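Local coordinates for protein SnoaL-like polyketide cyclase (PDB 3EHC) that is of unknown function but, as a SnoaL-like member of the NTF2 clan, may act as a polyketide cyclase or bind a small molecule in a pocket of the fold, at residues B[15-20]-B[57-62]; B[10-15]-B[42-47]. All coordinates share one frame; numbering follows the deposited sequence.

Contact 1 of 2, residues B[15-20]-B[57-62]; sequences SLNHQA and DLRFEA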
loop_
_atom_site.group_PDB
_atom_site.type_symbol
_atom_site.label_atom_id
_atom_site.label_comp_id
_atom_site.label_asym_id
_atom_site.label_seq_id
_atom_site.Cartn_x
_atom_site.Cartn_y
_atom_site.Cartn_z
ATOM N N SER B 15 -6.917 3.052 -20.162
ATOM C CA SER B 15 -8.046 2.249 -20.633
ATOM C C SER B 15 -9.131 2.168 -19.549
ATOM O O SER B 15 -10.319 2.217 -19.850
ATOM C CB SER B 15 -7.617 0.848 -21.126
ATOM O OG SER B 15 -7.447 -0.092 -20.079
ATOM N N LEU B 16 -8.713 2.050 -18.291
ATOM C CA LEU B 16 -9.632 2.014 -17.148
ATOM C C LEU B 16 -10.433 3.311 -17.048
ATOM O O LEU B 16 -11.646 3.284 -16.818
ATOM C CB LEU B 16 -8.870 1.746 -15.844
ATOM C CG LEU B 16 -8.838 0.345 -15.208
ATOM C CD1 LEU B 16 -8.668 -0.800 -16.199
ATOM C CD2 LEU B 16 -7.747 0.281 -14.119
ATOM N N ASN B 17 -9.757 4.442 -17.243
ATOM C CA ASN B 17 -10.417 5.748 -17.207
ATOM C C ASN B 17 -11.412 5.979 -18.322
ATOM O O ASN B 17 -12.344 6.751 -18.154
ATOM C CB ASN B 17 -9.394 6.873 -17.164
ATOM C CG ASN B 17 -8.726 6.970 -15.832
ATOM O OD1 ASN B 17 -9.276 6.560 -14.817
ATOM N ND2 ASN B 17 -7.533 7.501 -15.822
ATOM N N HIS B 18 -11.213 5.325 -19.464
ATOM C CA HIS B 18 -12.200 5.342 -20.531
ATOM C C HIS B 18 -13.152 4.141 -20.444
ATOM O O HIS B 18 -13.982 3.950 -21.335
ATOM C CB HIS B 18 -11.515 5.404 -21.888
ATOM C CG HIS B 18 -10.787 6.688 -22.134
ATOM N ND1 HIS B 18 -9.440 6.845 -21.872
ATOM C CD2 HIS B 18 -11.217 7.873 -22.635
ATOM C CE1 HIS B 18 -9.072 8.074 -22.196
ATOM N NE2 HIS B 18 -10.130 8.719 -22.664
ATOM N N GLN B 19 -13.049 3.356 -19.367
ATOM C CA GLN B 19 -13.860 2.142 -19.164
ATOM C C GLN B 19 -13.842 1.204 -20.386
ATOM O O GLN B 19 -14.866 0.609 -20.731
ATOM C CB GLN B 19 -15.300 2.509 -18.775
ATOM C CG GLN B 19 -15.389 3.401 -17.524
ATOM C CD GLN B 19 -16.788 3.470 -16.939
ATOM O OE1 GLN B 19 -17.461 2.455 -16.769
ATOM N NE2 GLN B 19 -17.220 4.672 -16.605
ATOM N N ALA B 20 -12.669 1.091 -21.022
ATOM C CA ALA B 20 -12.479 0.283 -22.233
ATOM C C ALA B 20 -12.080 -1.150 -21.833
ATOM O O ALA B 20 -10.929 -1.554 -22.000
ATOM C CB ALA B 20 -11.404 0.924 -23.153
ATOM N N ASP B 57 -17.886 8.434 -10.816
ATOM C CA ASP B 57 -16.852 9.418 -11.158
ATOM C C ASP B 57 -15.431 8.914 -10.869
ATOM O O ASP B 57 -14.498 9.708 -10.819
ATOM C CB ASP B 57 -17.117 10.762 -10.450
ATOM C CG ASP B 57 -16.948 10.681 -8.942
ATOM O OD1 ASP B 57 -16.701 9.581 -8.417
ATOM O OD2 ASP B 57 -17.034 11.724 -8.267
ATOM N N LEU B 58 -15.267 7.599 -10.694
ATOM C CA LEU B 58 -13.950 7.011 -10.381
ATOM C C LEU B 58 -12.985 7.369 -11.502
ATOM O O LEU B 58 -13.348 7.364 -12.674
ATOM C CB LEU B 58 -14.037 5.482 -10.206
ATOM C CG LEU B 58 -12.820 4.744 -9.649
ATOM C CD1 LEU B 58 -12.527 5.196 -8.219
ATOM C CD2 LEU B 58 -13.122 3.305 -9.692
ATOM N N ARG B 59 -11.759 7.685 -11.112
ATOM C CA ARG B 59 -10.682 8.022 -12.024
ATOM C C ARG B 59 -9.346 7.588 -11.387
ATOM O O ARG B 59 -9.097 7.825 -10.205
ATOM C CB ARG B 59 -10.698 9.519 -12.305
ATOM C CG ARG B 59 -9.548 10.004 -13.134
ATOM C CD ARG B 59 -9.739 11.420 -13.624
ATOM N NE ARG B 59 -9.388 11.486 -15.042
ATOM C CZ ARG B 59 -8.148 11.459 -15.523
ATOM N NH1 ARG B 59 -7.100 11.393 -14.708
ATOM N NH2 ARG B 59 -7.958 11.501 -16.834
ATOM N N PHE B 60 -8.497 6.975 -12.200
ATOM C CA PHE B 60 -7.237 6.397 -11.770
ATOM C C PHE B 60 -6.069 7.309 -12.131
ATOM O O PHE B 60 -5.901 7.713 -13.274
ATOM C CB PHE B 60 -7.067 5.031 -12.419
ATOM C CG PHE B 60 -8.032 4.005 -11.926
ATOM C CD1 PHE B 60 -9.284 3.885 -12.502
ATOM C CD2 PHE B 60 -7.683 3.152 -10.893
ATOM C CE1 PHE B 60 -10.194 2.913 -12.054
ATOM C CE2 PHE B 60 -8.586 2.170 -10.430
ATOM C CZ PHE B 60 -9.838 2.046 -11.019
ATOM N N GLU B 61 -5.273 7.618 -11.128
ATOM C CA GLU B 61 -4.161 8.511 -11.250
ATOM C C GLU B 61 -3.092 8.067 -10.260
ATOM O O GLU B 61 -3.354 8.044 -9.073
ATOM C CB GLU B 61 -4.674 9.893 -10.870
ATOM C CG GLU B 61 -3.669 11.026 -10.943
ATOM C CD GLU B 61 -3.932 11.952 -12.098
ATOM O OE1 GLU B 61 -5.111 12.090 -12.515
ATOM O OE2 GLU B 61 -2.947 12.543 -12.580
ATOM N N ALA B 62 -1.899 7.728 -10.754
ATOM C CA ALA B 62 -0.773 7.308 -9.923
ATOM C C ALA B 62 0.026 8.523 -9.440
ATOM O O ALA B 62 0.456 9.321 -10.240
ATOM C CB ALA B 62 0.124 6.365 -10.717
#

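Contact 2 of 2, residues B[10-15]-B[42-47]; sequences LAYLDS and SGYRDM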
loop_
_atom_site.group_PDB
_atom_site.type_symbol
_atom_site.label_atom_id
_atom_site.label_comp_id
_atom_site.label_asym_id
_atom_site.label_seq_id
_atom_site.Cartn_x
_atom_site.Cartn_y
_atom_site.Cartn_z
ATOM N N LEU B 10 0.613 2.845 -17.217
ATOM C CA LEU B 10 -0.101 4.092 -17.455
ATOM C C LEU B 10 -1.106 3.939 -18.613
ATOM O O LEU B 10 -2.172 4.546 -18.560
ATOM C CB LEU B 10 0.864 5.267 -17.657
ATOM C CG LEU B 10 1.694 5.733 -16.451
ATOM C CD1 LEU B 10 2.585 6.894 -16.825
ATOM C CD2 LEU B 10 0.838 6.139 -15.290
ATOM N N ALA B 11 -0.784 3.101 -19.613
ATOM C CA ALA B 11 -1.717 2.767 -20.702
ATOM C C ALA B 11 -2.902 1.953 -20.150
ATOM O O ALA B 11 -4.036 2.145 -20.553
ATOM C CB ALA B 11 -0.998 2.014 -21.836
ATOM N N TYR B 12 -2.633 1.061 -19.201
ATOM C CA TYR B 12 -3.690 0.284 -18.520
ATOM C C TYR B 12 -4.651 1.197 -17.763
ATOM O O TYR B 12 -5.871 1.056 -17.884
ATOM C CB TYR B 12 -3.058 -0.771 -17.585
ATOM C CG TYR B 12 -3.933 -1.337 -16.478
ATOM C CD1 TYR B 12 -4.971 -2.211 -16.751
ATOM C CD2 TYR B 12 -3.675 -1.032 -15.144
ATOM C CE1 TYR B 12 -5.760 -2.750 -15.722
ATOM C CE2 TYR B 12 -4.459 -1.539 -14.121
ATOM C CZ TYR B 12 -5.497 -2.408 -14.410
ATOM O OH TYR B 12 -6.281 -2.917 -13.374
ATOM N N LEU B 13 -4.096 2.150 -17.019
ATOM C CA LEU B 13 -4.908 3.114 -16.264
ATOM C C LEU B 13 -5.722 3.987 -17.198
ATOM O O LEU B 13 -6.874 4.322 -16.882
ATOM C CB LEU B 13 -4.043 3.994 -15.337
ATOM C CG LEU B 13 -3.344 3.339 -14.148
ATOM C CD1 LEU B 13 -2.698 4.398 -13.274
ATOM C CD2 LEU B 13 -4.288 2.436 -13.358
ATOM N N ASP B 14 -5.127 4.347 -18.337
ATOM C CA ASP B 14 -5.855 5.082 -19.356
ATOM C C ASP B 14 -7.074 4.343 -19.878
ATOM O O ASP B 14 -8.126 4.942 -20.043
ATOM C CB ASP B 14 -4.973 5.436 -20.545
ATOM C CG ASP B 14 -4.871 6.907 -20.726
ATOM O OD1 ASP B 14 -4.231 7.509 -19.820
ATOM O OD2 ASP B 14 -5.459 7.437 -21.720
ATOM N N SER B 15 -6.917 3.052 -20.162
ATOM C CA SER B 15 -8.046 2.249 -20.633
ATOM C C SER B 15 -9.131 2.168 -19.549
ATOM O O SER B 15 -10.319 2.217 -19.850
ATOM C CB SER B 15 -7.617 0.848 -21.126
ATOM O OG SER B 15 -7.447 -0.092 -20.079
ATOM N N SER B 42 -11.874 -12.463 -16.532
ATOM C CA SER B 42 -13.318 -12.124 -16.465
ATOM C C SER B 42 -13.758 -11.713 -15.051
ATOM O O SER B 42 -14.586 -10.809 -14.893
ATOM C CB SER B 42 -14.222 -13.240 -17.053
ATOM O OG SER B 42 -14.219 -14.403 -16.246
ATOM N N GLY B 43 -13.181 -12.348 -14.033
ATOM C CA GLY B 43 -13.394 -11.925 -12.654
ATOM C C GLY B 43 -12.845 -10.541 -12.365
ATOM O O GLY B 43 -13.434 -9.794 -11.603
ATOM N N TYR B 44 -11.713 -10.224 -12.990
ATOM C CA TYR B 44 -11.050 -8.938 -12.895
ATOM C C TYR B 44 -11.876 -7.855 -13.587
ATOM O O TYR B 44 -12.050 -6.758 -13.039
ATOM C CB TYR B 44 -9.647 -9.048 -13.508
ATOM C CG TYR B 44 -8.645 -8.030 -13.006
ATOM C CD1 TYR B 44 -8.646 -6.738 -13.512
ATOM C CD2 TYR B 44 -7.687 -8.361 -12.047
ATOM C CE1 TYR B 44 -7.738 -5.776 -13.072
ATOM C CE2 TYR B 44 -6.758 -7.397 -11.587
ATOM C CZ TYR B 44 -6.799 -6.101 -12.113
ATOM O OH TYR B 44 -5.912 -5.111 -11.715
ATOM N N ARG B 45 -12.388 -8.163 -14.777
ATOM C CA ARG B 45 -13.292 -7.262 -15.508
ATOM C C ARG B 45 -14.543 -6.965 -14.685
ATOM O O ARG B 45 -14.971 -5.823 -14.605
ATOM C CB ARG B 45 -13.679 -7.870 -16.862
ATOM C CG ARG B 45 -14.552 -6.970 -17.738
ATOM C CD ARG B 45 -14.850 -7.588 -19.123
ATOM N NE ARG B 45 -13.645 -7.709 -19.959
ATOM C CZ ARG B 45 -13.013 -8.852 -20.260
ATOM N NH1 ARG B 45 -13.437 -10.035 -19.804
ATOM N NH2 ARG B 45 -11.932 -8.813 -21.035
ATOM N N ASP B 46 -15.126 -7.997 -14.082
ATOM C CA ASP B 46 -16.329 -7.846 -13.238
ATOM C C ASP B 46 -16.069 -6.936 -12.058
ATOM O O ASP B 46 -16.923 -6.153 -11.678
ATOM C CB ASP B 46 -16.803 -9.196 -12.660
ATOM C CG ASP B 46 -17.302 -10.158 -13.710
ATOM O OD1 ASP B 46 -17.652 -9.724 -14.838
ATOM O OD2 ASP B 46 -17.350 -11.365 -13.386
HETATM N N MSE B 47 -14.899 -7.090 -11.455
HETATM C CA MSE B 47 -14.467 -6.249 -10.345
HETATM C C MSE B 47 -14.402 -4.774 -10.718
HETATM O O MSE B 47 -14.902 -3.946 -9.978
HETATM C CB MSE B 47 -13.105 -6.707 -9.825
HETATM C CG MSE B 47 -12.462 -5.782 -8.802
HETATM SE SE MSE B 47 -10.619 -6.275 -8.362
HETATM C CE MSE B 47 -9.647 -5.618 -9.948
#

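Contact 1 of 2, residues B[15-20]-B[57-62]
N17 and F60 share the same first torsion, CG anti to the carbonyl carbon and beside the backbone N (chi1 -73° and -68°), which carries the N17 amide across to the backbone of F60 and turns one face of the F60 ring to L16. This is where helix 5-17 of the NTF2-like fold ends, in a Schellman motif, with A20 N hydrogen-bonded to S15 O, Q19 N to L16 O, and Q19 at positive phi as the C-prime residue. Within that turn, as the last helical residue, N17 uses both ends of its amide on one residue, F60. F60 N donates to N17 OD1 at 2.8 Å, nearly straight at 171°, and N17 ND2 gives a hydrogen to F60 O at 3.0 Å. Both bonds fall on lone pairs in the carbonyl planes, and F60 O lies almost in the amide plane, so the pair fixes the rotation of the N17 side chain. In effect the asparagine bonds to the chain leading into strand 62-67 much as a neighbouring strand would.

On the buried side, L16 CD2 sits over one face of the F60 ring, 4.0 Å from its centroid and close to the normal, a CH-pi contact, while L16 CB rests near F60 CD1. F52 of helix 40-54 also packs on F60, and F78 meets the ring edge-to-face. On the exposed side, R59 runs out past the asparagine, bends at chi3 and brings its guanidinium round so that N17 ND2 stands over one face. R59 NH1 is held there by a salt bridge to E61 OE1 at 3.0 Å. At the edge of the F60 ring, in its plane, N17 OD1 comes to 3.5 Å from F60 CD1.

Contact 2 of 2, residues B[10-15]-B[42-47]
Y12 and Y44 reach toward one another from opposite directions and meet at their hydroxyls, with Y12 OH and Y44 OH 2.8 Å apart in a hydrogen bond. Between the two segments the close approach is confined to this hydroxyl end. Y12 OH comes up in the plane of the Y44 ring, at its edge, 3.2 Å from Y44 CE1. Both rings leave their helices with CG anti to the backbone N (chi1 160° for Y12), a setting that extends each phenol away from its own helix into the interior. There the two phenols span helices 5-17 and 40-54 of the cone-shaped alpha+beta NTF2-like fold, in which helices pack on a curved mixed sheet, and V28 touches both rings. I111 and V114 of strand 110-118 add to the packing, on Y12 and Y44 respectively. M47, a selenomethionine, lays its CE over one face of the Y44 ring, 3.5 Å above the plane.

Away from this buried point the two segments stand well apart, and L10 and D14 on one helix, like S42 and D46 on the other, lie at the exposed surface.

Overall arrangement
Helix 5-17 serves both contacts, and S15 lies in both ranges, though it touches the partner segment in neither. Contact 1 uses the helix's C-terminal end and is partly buried, grading from a leucine on a phenylalanine ring to charged groups at the surface; contact 2 uses the preceding turns and is wholly buried where it touches. Their chemistry follows: a side-chain amide bonded to main chain beside strand 62-67 in the first, a lone hydroxyl pair bridging two helices in the second, with a much smaller buried area. The centres are about 9 Å apart, and L13 of segment 10-15 joins them by packing CD2 on F60 CB. Helix 40-54 faces both, through F52 and Y44.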